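PDB 2QF5: cell shape-determining protein MreC, which is involved in forming and maintaining cell shape, probably as part of the elongasome that synthesizes peripheral peptidoglycan. Local coordinates for residues A41-G46 / H156-I161; E24-A29 / S58-L63; L98-L103 / V147-S152. All blocks are in the same frame, centred on the assembly; numbering follows the deposited sequence.

Contact 1: residues A41-G46 / H156-I161; sequences AIANGG and HNVDVI
Asn44 carries its CG anti to its own carbonyl carbon and beside the backbone N (chi1 -67°), and this setting swings the amide from a left-handed backbone position across to the carbonyl of Asn157. Ile161 turns its CG2 anti to the backbone N, against Ala41, while its CG1 faces Ala43. The hydrogen bond from Asn44 ND2 to Asn157 O is weak at 3.3 Å but nearly straight, 175° at the hydrogen; the same ND2 also bonds to the carbonyl of Asp154. The carbonyl of His156 is near it too, at an angle too poor for a bond. Water 1 extends the grip: it bonds to Asn44 OD1 at 2.8 Å and to Asn157 O, and accepts from the backbone N of Asp159. Water 2 plays a similar part nearer the strands, accepting from the backbone N of Asn44 and lying 2.7 Å from Val160 O. Beyond the waters the packing is apolar. Ala43 CB rests on Val158 CG1, at 3.8 Å, and on Ile161 CG1 beside it, with Val160 O also against it. Ala41 CB meets Ile161 CG2 at 3.7 Å, and a CA-H...O contact joins Ile161 CA to Ile42 O at 3.3 Å. Ile48 of strand 46-54 packs on Ala41, Ala43, Val158 and Ile161, and Arg16 holds Asp159 in a salt bridge. Within 41-46 the chain reverses from Ala43 to Gly46, Ala43 N giving a 2.9 Å bond to Gly46 O and Gly46 N returning a weak one to Ala43 O. This is a two-residue beta hairpin with a type I' turn, whose first strand, 40-43, lies between 46-54 and 160-166, antiparallel to both, in the first six-stranded barrel.

Contact 2: residues E24-A29 / S58-L63; sequences ELTLDA and STIVNL
The carboxylate of Glu24 turns one flat face to Ile60, whose CG2 methyl sits squarely over the plane, 3.8 Å from Glu24 CD and almost evenly spaced from its two oxygens. Glu24 CG lies between the backbone N and carbonyl carbon (chi1 56°), and the extended chain stands out from the sheet alongside Ile60 CG2. The strands 24-27 and 59-63 form an antiparallel pair in the first six-stranded barrel. Between the backbones, Leu25 and Val61 exchange bonds as a hydrogen-bonded pair, Val61 N to Leu25 O at 2.8 Å, and Leu27 and Thr59 do the same, Leu27 N to Thr59 O at 2.7 Å. Thr26 and Ile60 lie side by side on the face that bears Glu24, with Thr26 OG1 3.4 Å from Ile60 CD1. The other face, with Leu25, Leu27, Thr59 and Val61, is the barrel interior: Leu27 CD1 touches Val61 CG2 at 3.7 Å, while from strand 160-166 Ile161 packs on Leu25 and Leu27, and Leu163 on Leu27. At the end of the pair Leu25 CD1 meets Leu63 CD2 at 3.8 Å. Where the strands part, Thr59 OG1 donates to Ala29 O at 2.7 Å, in the carbonyl plane and on a lone pair.

Contact 3: residues L98-L103 / V147-S152; sequences LKISQL and VTVKLS
Ile100 meets two valines of 147-152. Its CB stands 4.3 Å from Val147 CB, the partner directly opposite, and 3.9 Å from Val147 O. With CG1 beside the backbone N and CD1 extended beyond it (chi2 165°), the chain runs back along its own strand, away from Val147, and CD1 ends 3.7 Å from Val149 CG2; the two side chains cross obliquely. Val75 of strand 72-79 packs against Ile100 as well. Beneath them the backbones of Ile100 and Val147 are joined both ways, Ile100 N to Val147 O at 2.8 Å and Val147 N to Ile100 O at 2.7 Å, each donor lying in the plane of the carbonyl it meets. Strands 97-101 and 146-151 are neighbours in the second six-stranded antiparallel barrel, and the face bearing Ile100, Val147, Leu98 and Val149 is its apolar interior. Leu98 N bonds to Val149 O, but the return bond from Val149 N to Leu98 O is weak, bent to 134° at the hydrogen. Further along, Leu151 CD1 packs 3.9 Å from Leu98 CB. At the far end Leu103 crosses Val147 at about a right angle, its CD1 pressed tightly to Val147 CG2 at 3.4 Å. On the opposite face Thr148 bonds through OG1 to the carbonyl of Ala135 on strand 126-137.

In the fold
Contacts 1 and 2 belong to the first barrel, their centres about 12 Å apart, and meet in its core, where Ile161 CD1 comes 3.5 Å from Leu27 CD2. Contact 3 lies in the second barrel, about 19 Å from contact 1 and 23 Å from contact 2, centre to centre. Along the chain 41-46 falls between the segments of contact 2, while contact 3 is enclosed in the loop that contact 1 closes: after the second barrel the chain returns to the first as strand 160-166. Contacts 1 and 3 touch where Gly45 O packs on Ser152 CB. Two six-stranded barrels make up this C-terminal, probably extracellular part of the protein, a layout consistent with kinship to chymotrypsin-like proteases.

Contact 1: residues A41-G46 / H156-I161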
loop_
_atom_site.group_PDB
_atom_site.type_symbol
_atom_site.label_atom_id
_atom_site.label_comp_id
_atom_site.label_asym_id
_atom_site.label_seq_id
_atom_site.Cartn_x
_atom_site.Cartn_y
_atom_site.Cartn_z
ATOM N N ALA A 41 -3.282 -3.817 -3.865
ATOM C CA ALA A 41 -4.735 -3.597 -3.750
ATOM C C ALA A 41 -5.056 -2.093 -3.777
ATOM O O ALA A 41 -4.546 -1.339 -2.962
ATOM C CB ALA A 41 -5.272 -4.219 -2.459
ATOM N N ILE A 42 -5.923 -1.681 -4.704
ATOM C CA ILE A 42 -6.359 -0.282 -4.834
ATOM C C ILE A 42 -7.859 -0.168 -4.482
ATOM O O ILE A 42 -8.659 -0.994 -4.897
ATOM C CB ILE A 42 -6.103 0.218 -6.270
ATOM C CG1 ILE A 42 -4.613 0.221 -6.585
ATOM C CG2 ILE A 42 -6.673 1.591 -6.475
ATOM C CD1 ILE A 42 -4.316 0.415 -8.048
ATOM N N ALA A 43 -8.226 0.834 -3.695
ATOM C CA ALA A 43 -9.635 1.085 -3.335
ATOM C C ALA A 43 -9.819 2.492 -2.819
ATOM O O ALA A 43 -8.942 3.024 -2.122
ATOM C CB ALA A 43 -10.105 0.107 -2.241
ATOM N N ASN A 44 -10.988 3.068 -3.097
ATOM C CA ASN A 44 -11.392 4.320 -2.487
ATOM C C ASN A 44 -10.358 5.447 -2.664
ATOM O O ASN A 44 -10.178 6.243 -1.772
ATOM C CB ASN A 44 -11.694 4.096 -0.996
ATOM C CG ASN A 44 -12.939 3.206 -0.748
ATOM O OD1 ASN A 44 -13.602 2.724 -1.688
ATOM N ND2 ASN A 44 -13.265 3.005 0.552
ATOM N N GLY A 45 -9.705 5.512 -3.826
ATOM C CA GLY A 45 -8.794 6.606 -4.156
ATOM C C GLY A 45 -7.304 6.303 -4.176
ATOM O O GLY A 45 -6.504 7.172 -4.514
ATOM N N GLY A 46 -6.912 5.102 -3.767
ATOM C CA GLY A 46 -5.483 4.715 -3.828
ATOM C C GLY A 46 -5.146 3.377 -3.198
ATOM O O GLY A 46 -6.035 2.563 -2.969
ATOM N N HIS A 156 -12.394 3.721 5.306
ATOM C CA HIS A 156 -13.741 3.308 5.673
ATOM C C HIS A 156 -14.484 2.754 4.453
ATOM O O HIS A 156 -14.327 3.254 3.330
ATOM C CB HIS A 156 -14.510 4.494 6.272
ATOM C CG HIS A 156 -13.798 5.164 7.413
ATOM N ND1 HIS A 156 -14.172 4.993 8.729
ATOM C CD2 HIS A 156 -12.736 6.007 7.431
ATOM C CE1 HIS A 156 -13.371 5.698 9.507
ATOM N NE2 HIS A 156 -12.488 6.320 8.745
ATOM N N ASN A 157 -15.307 1.730 4.689
ATOM C CA ASN A 157 -16.176 1.172 3.661
ATOM C C ASN A 157 -15.409 0.699 2.415
ATOM O O ASN A 157 -15.757 1.029 1.287
ATOM C CB ASN A 157 -17.274 2.190 3.297
ATOM C CG ASN A 157 -18.217 2.485 4.460
ATOM O OD1 ASN A 157 -18.475 1.632 5.311
ATOM N ND2 ASN A 157 -18.753 3.689 4.486
ATOM N N VAL A 158 -14.334 -0.051 2.633
ATOM C CA VAL A 158 -13.610 -0.677 1.531
ATOM C C VAL A 158 -14.389 -1.934 1.150
ATOM O O VAL A 158 -14.338 -2.934 1.866
ATOM C CB VAL A 158 -12.142 -1.052 1.907
ATOM C CG1 VAL A 158 -11.463 -1.822 0.762
ATOM C CG2 VAL A 158 -11.353 0.187 2.273
ATOM N N ASP A 159 -15.108 -1.843 0.026
ATOM C CA ASP A 159 -16.072 -2.843 -0.443
ATOM C C ASP A 159 -15.660 -3.480 -1.770
ATOM O O ASP A 159 -15.940 -4.655 -2.008
ATOM C CB ASP A 159 -17.446 -2.174 -0.629
ATOM C CG ASP A 159 -18.108 -1.789 0.696
ATOM O OD1 ASP A 159 -17.847 -2.467 1.706
ATOM O OD2 ASP A 159 -18.894 -0.814 0.729
ATOM N N VAL A 160 -14.993 -2.692 -2.624
ATOM C CA VAL A 160 -14.568 -3.120 -3.952
ATOM C C VAL A 160 -13.082 -2.780 -4.092
ATOM O O VAL A 160 -12.685 -1.664 -3.824
ATOM C CB VAL A 160 -15.376 -2.406 -5.052
ATOM C CG1 VAL A 160 -14.906 -2.846 -6.432
ATOM C CG2 VAL A 160 -16.866 -2.683 -4.898
ATOM N N ILE A 161 -12.263 -3.760 -4.460
ATOM C CA ILE A 161 -10.817 -3.541 -4.631
ATOM C C ILE A 161 -10.394 -3.821 -6.061
ATOM O O ILE A 161 -10.896 -4.746 -6.676
ATOM C CB ILE A 161 -9.988 -4.432 -3.700
ATOM C CG1 ILE A 161 -9.960 -3.862 -2.283
ATOM C CG2 ILE A 161 -8.529 -4.588 -4.196
ATOM C CD1 ILE A 161 -9.461 -4.876 -1.263
HETATM O O HOH W 1 -14.972 0.299 -1.633
HETATM O O HOH W 2 -12.935 0.944 -4.310
#

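Contact 2: residues E24-A29 / S58-L63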
loop_
_atom_site.group_PDB
_atom_site.type_symbol
_atom_site.label_atom_id
_atom_site.label_comp_id
_atom_site.label_asym_id
_atom_site.label_seq_id
_atom_site.Cartn_x
_atom_site.Cartn_y
_atom_site.Cartn_z
ATOM N N GLU A 24 -6.943 -7.341 7.852
ATOM C CA GLU A 24 -6.958 -7.933 6.514
ATOM C C GLU A 24 -8.340 -8.160 5.900
ATOM O O GLU A 24 -9.350 -8.298 6.590
ATOM C CB GLU A 24 -6.136 -9.217 6.484
ATOM C CG GLU A 24 -6.543 -10.232 7.470
ATOM C CD GLU A 24 -5.622 -11.407 7.483
ATOM O OE1 GLU A 24 -4.409 -11.228 7.283
ATOM O OE2 GLU A 24 -6.125 -12.519 7.725
ATOM N N LEU A 25 -8.373 -8.126 4.574
ATOM C CA LEU A 25 -9.604 -8.284 3.832
ATOM C C LEU A 25 -9.551 -9.575 3.069
ATOM O O LEU A 25 -8.485 -10.034 2.691
ATOM C CB LEU A 25 -9.794 -7.120 2.865
ATOM C CG LEU A 25 -10.175 -5.784 3.490
ATOM C CD1 LEU A 25 -10.357 -4.761 2.414
ATOM C CD2 LEU A 25 -11.450 -5.886 4.333
ATOM N N THR A 26 -10.712 -10.172 2.851
ATOM C CA THR A 26 -10.828 -11.351 1.998
ATOM C C THR A 26 -11.588 -10.896 0.752
ATOM O O THR A 26 -12.584 -10.192 0.857
ATOM C CB THR A 26 -11.560 -12.540 2.711
ATOM O OG1 THR A 26 -10.921 -12.850 3.968
ATOM C CG2 THR A 26 -11.554 -13.762 1.834
ATOM N N LEU A 27 -11.093 -11.286 -0.423
ATOM C CA LEU A 27 -11.698 -10.906 -1.703
ATOM C C LEU A 27 -12.248 -12.141 -2.364
ATOM O O LEU A 27 -11.702 -13.216 -2.175
ATOM C CB LEU A 27 -10.656 -10.256 -2.637
ATOM C CG LEU A 27 -10.049 -8.899 -2.233
ATOM C CD1 LEU A 27 -9.068 -8.448 -3.264
ATOM C CD2 LEU A 27 -11.114 -7.870 -2.115
ATOM N N ASP A 28 -13.296 -11.969 -3.161
ATOM C CA ASP A 28 -13.936 -13.044 -3.934
ATOM C C ASP A 28 -13.296 -13.342 -5.286
ATOM O O ASP A 28 -13.958 -13.767 -6.217
ATOM C CB ASP A 28 -15.447 -12.776 -4.121
ATOM C CG ASP A 28 -15.762 -11.640 -5.111
ATOM O OD1 ASP A 28 -14.853 -10.908 -5.573
ATOM O OD2 ASP A 28 -16.963 -11.478 -5.427
ATOM N N ALA A 29 -12.009 -13.116 -5.408
ATOM C CA ALA A 29 -11.300 -13.572 -6.586
ATOM C C ALA A 29 -9.981 -14.105 -6.104
ATOM O O ALA A 29 -9.344 -13.495 -5.241
ATOM C CB ALA A 29 -11.088 -12.426 -7.569
ATOM N N SER A 58 -10.278 -17.163 -3.771
ATOM C CA SER A 58 -10.286 -15.969 -2.918
ATOM C C SER A 58 -8.889 -15.453 -2.731
ATOM O O SER A 58 -7.941 -16.149 -3.004
ATOM C CB SER A 58 -10.886 -16.268 -1.543
ATOM O OG SER A 58 -10.318 -17.436 -0.986
ATOM N N THR A 59 -8.777 -14.226 -2.246
ATOM C CA THR A 59 -7.478 -13.632 -1.955
ATOM C C THR A 59 -7.532 -12.874 -0.642
ATOM O O THR A 59 -8.553 -12.260 -0.292
ATOM C CB THR A 59 -7.056 -12.694 -3.104
ATOM O OG1 THR A 59 -6.787 -13.498 -4.248
ATOM C CG2 THR A 59 -5.828 -11.915 -2.750
ATOM N N ILE A 60 -6.444 -12.952 0.112
ATOM C CA ILE A 60 -6.326 -12.197 1.360
ATOM C C ILE A 60 -5.454 -10.984 1.081
ATOM O O ILE A 60 -4.376 -11.102 0.520
ATOM C CB ILE A 60 -5.690 -13.033 2.479
ATOM C CG1 ILE A 60 -6.453 -14.352 2.661
ATOM C CG2 ILE A 60 -5.602 -12.219 3.802
ATOM C CD1 ILE A 60 -7.906 -14.186 3.081
ATOM N N VAL A 61 -5.934 -9.817 1.492
ATOM C CA VAL A 61 -5.237 -8.581 1.306
ATOM C C VAL A 61 -4.797 -8.066 2.663
ATOM O O VAL A 61 -5.618 -7.970 3.603
ATOM C CB VAL A 61 -6.133 -7.539 0.599
ATOM C CG1 VAL A 61 -5.524 -6.120 0.690
ATOM C CG2 VAL A 61 -6.336 -7.923 -0.842
ATOM N N ASN A 62 -3.507 -7.754 2.778
ATOM C CA ASN A 62 -2.977 -7.174 4.013
ATOM C C ASN A 62 -3.179 -5.701 3.895
ATOM O O ASN A 62 -2.736 -5.120 2.918
ATOM C CB ASN A 62 -1.485 -7.486 4.228
ATOM C CG ASN A 62 -1.001 -7.069 5.608
ATOM O OD1 ASN A 62 -0.101 -6.224 5.747
ATOM N ND2 ASN A 62 -1.615 -7.647 6.650
ATOM N N LEU A 63 -3.838 -5.100 4.870
ATOM C CA LEU A 63 -4.167 -3.681 4.839
ATOM C C LEU A 63 -3.036 -2.773 5.344
ATOM O O LEU A 63 -2.296 -3.116 6.297
ATOM C CB LEU A 63 -5.453 -3.416 5.653
ATOM C CG LEU A 63 -6.782 -3.886 5.026
ATOM C CD1 LEU A 63 -7.956 -3.760 6.013
ATOM C CD2 LEU A 63 -7.130 -3.145 3.737
#

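Contact 3: residues L98-L103 / V147-S152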
loop_
_atom_site.group_PDB
_atom_site.type_symbol
_atom_site.label_atom_id
_atom_site.label_comp_id
_atom_site.label_asym_id
_atom_site.label_seq_id
_atom_site.Cartn_x
_atom_site.Cartn_y
_atom_site.Cartn_z
ATOM N N LEU A 98 0.551 6.878 7.358
ATOM C CA LEU A 98 1.372 5.748 6.953
ATOM C C LEU A 98 2.814 6.103 7.283
ATOM O O LEU A 98 3.192 7.248 7.135
ATOM C CB LEU A 98 1.205 5.531 5.442
ATOM C CG LEU A 98 1.663 4.218 4.803
ATOM C CD1 LEU A 98 0.729 3.066 5.208
ATOM C CD2 LEU A 98 1.743 4.328 3.293
ATOM N N LYS A 99 3.607 5.124 7.716
ATOM C CA LYS A 99 5.029 5.331 8.002
ATOM C C LYS A 99 5.920 4.766 6.889
ATOM O O LYS A 99 5.756 3.617 6.464
ATOM C CB LYS A 99 5.409 4.675 9.338
ATOM C CG LYS A 99 4.769 5.301 10.578
ATOM C CD LYS A 99 5.285 4.593 11.828
ATOM C CE LYS A 99 5.185 5.459 13.071
ATOM N NZ LYS A 99 5.982 4.903 14.235
ATOM N N ILE A 100 6.859 5.590 6.427
ATOM C CA ILE A 100 7.843 5.210 5.404
ATOM C C ILE A 100 9.258 5.437 5.931
ATOM O O ILE A 100 9.545 6.466 6.531
ATOM C CB ILE A 100 7.587 5.985 4.082
ATOM C CG1 ILE A 100 6.318 5.409 3.423
ATOM C CG2 ILE A 100 8.799 5.893 3.141
ATOM C CD1 ILE A 100 5.734 6.223 2.364
ATOM N N SER A 101 10.132 4.448 5.757
ATOM C CA SER A 101 11.522 4.569 6.180
ATOM C C SER A 101 12.468 3.967 5.143
ATOM O O SER A 101 12.060 3.712 4.003
ATOM C CB SER A 101 11.734 3.913 7.542
ATOM O OG SER A 101 13.014 4.251 8.070
ATOM N N GLN A 102 13.727 3.763 5.543
ATOM C CA GLN A 102 14.792 3.248 4.669
ATOM C C GLN A 102 14.937 4.033 3.360
ATOM O O GLN A 102 15.067 3.470 2.265
ATOM C CB GLN A 102 14.587 1.759 4.428
ATOM C CG GLN A 102 14.702 0.986 5.721
ATOM C CD GLN A 102 14.460 -0.507 5.560
ATOM O OE1 GLN A 102 13.877 -1.144 6.453
ATOM N NE2 GLN A 102 14.921 -1.080 4.439
ATOM N N LEU A 103 14.937 5.351 3.499
ATOM C CA LEU A 103 14.996 6.247 2.358
ATOM C C LEU A 103 16.395 6.246 1.762
ATOM O O LEU A 103 17.369 6.289 2.489
ATOM C CB LEU A 103 14.597 7.668 2.765
ATOM C CG LEU A 103 13.149 7.875 3.232
ATOM C CD1 LEU A 103 13.060 9.175 4.057
ATOM C CD2 LEU A 103 12.188 7.894 2.040
ATOM N N VAL A 147 9.282 9.050 7.316
ATOM C CA VAL A 147 8.311 9.964 6.712
ATOM C C VAL A 147 6.899 9.512 7.053
ATOM O O VAL A 147 6.586 8.320 6.976
ATOM C CB VAL A 147 8.458 10.017 5.169
ATOM C CG1 VAL A 147 7.568 11.118 4.579
ATOM C CG2 VAL A 147 9.913 10.266 4.781
ATOM N N THR A 148 6.047 10.465 7.416
ATOM C CA THR A 148 4.613 10.219 7.567
ATOM C C THR A 148 3.810 10.747 6.353
ATOM O O THR A 148 4.115 11.796 5.782
ATOM C CB THR A 148 4.072 10.828 8.869
ATOM O OG1 THR A 148 4.506 12.182 8.975
ATOM C CG2 THR A 148 4.545 10.037 10.060
ATOM N N VAL A 149 2.765 10.014 5.983
ATOM C CA VAL A 149 2.063 10.214 4.722
ATOM C C VAL A 149 0.554 10.057 4.956
ATOM O O VAL A 149 0.147 9.061 5.552
ATOM C CB VAL A 149 2.558 9.180 3.683
ATOM C CG1 VAL A 149 1.715 9.232 2.366
ATOM C CG2 VAL A 149 4.090 9.362 3.402
ATOM N N LYS A 150 -0.257 11.038 4.523
ATOM C CA LYS A 150 -1.716 10.883 4.541
ATOM C C LYS A 150 -2.207 10.168 3.268
ATOM O O LYS A 150 -2.058 10.671 2.147
ATOM C CB LYS A 150 -2.449 12.218 4.728
ATOM C CG LYS A 150 -3.809 12.032 5.400
ATOM C CD LYS A 150 -4.658 13.295 5.404
ATOM C CE LYS A 150 -5.996 13.130 6.239
ATOM N NZ LYS A 150 -7.014 14.249 6.048
ATOM N N LEU A 151 -2.809 8.997 3.465
ATOM C CA LEU A 151 -3.260 8.124 2.372
ATOM C C LEU A 151 -4.380 8.766 1.554
ATOM O O LEU A 151 -5.299 9.372 2.121
ATOM C CB LEU A 151 -3.789 6.781 2.932
ATOM C CG LEU A 151 -2.902 5.879 3.797
ATOM C CD1 LEU A 151 -2.483 6.617 5.074
ATOM C CD2 LEU A 151 -3.637 4.629 4.222
ATOM N N SER A 152 -4.327 8.597 0.232
ATOM C CA SER A 152 -5.445 9.000 -0.650
ATOM C C SER A 152 -6.660 8.120 -0.471
ATOM O O SER A 152 -7.815 8.608 -0.481
ATOM C CB SER A 152 -5.049 8.905 -2.116
ATOM O OG SER A 152 -3.723 9.267 -2.276
#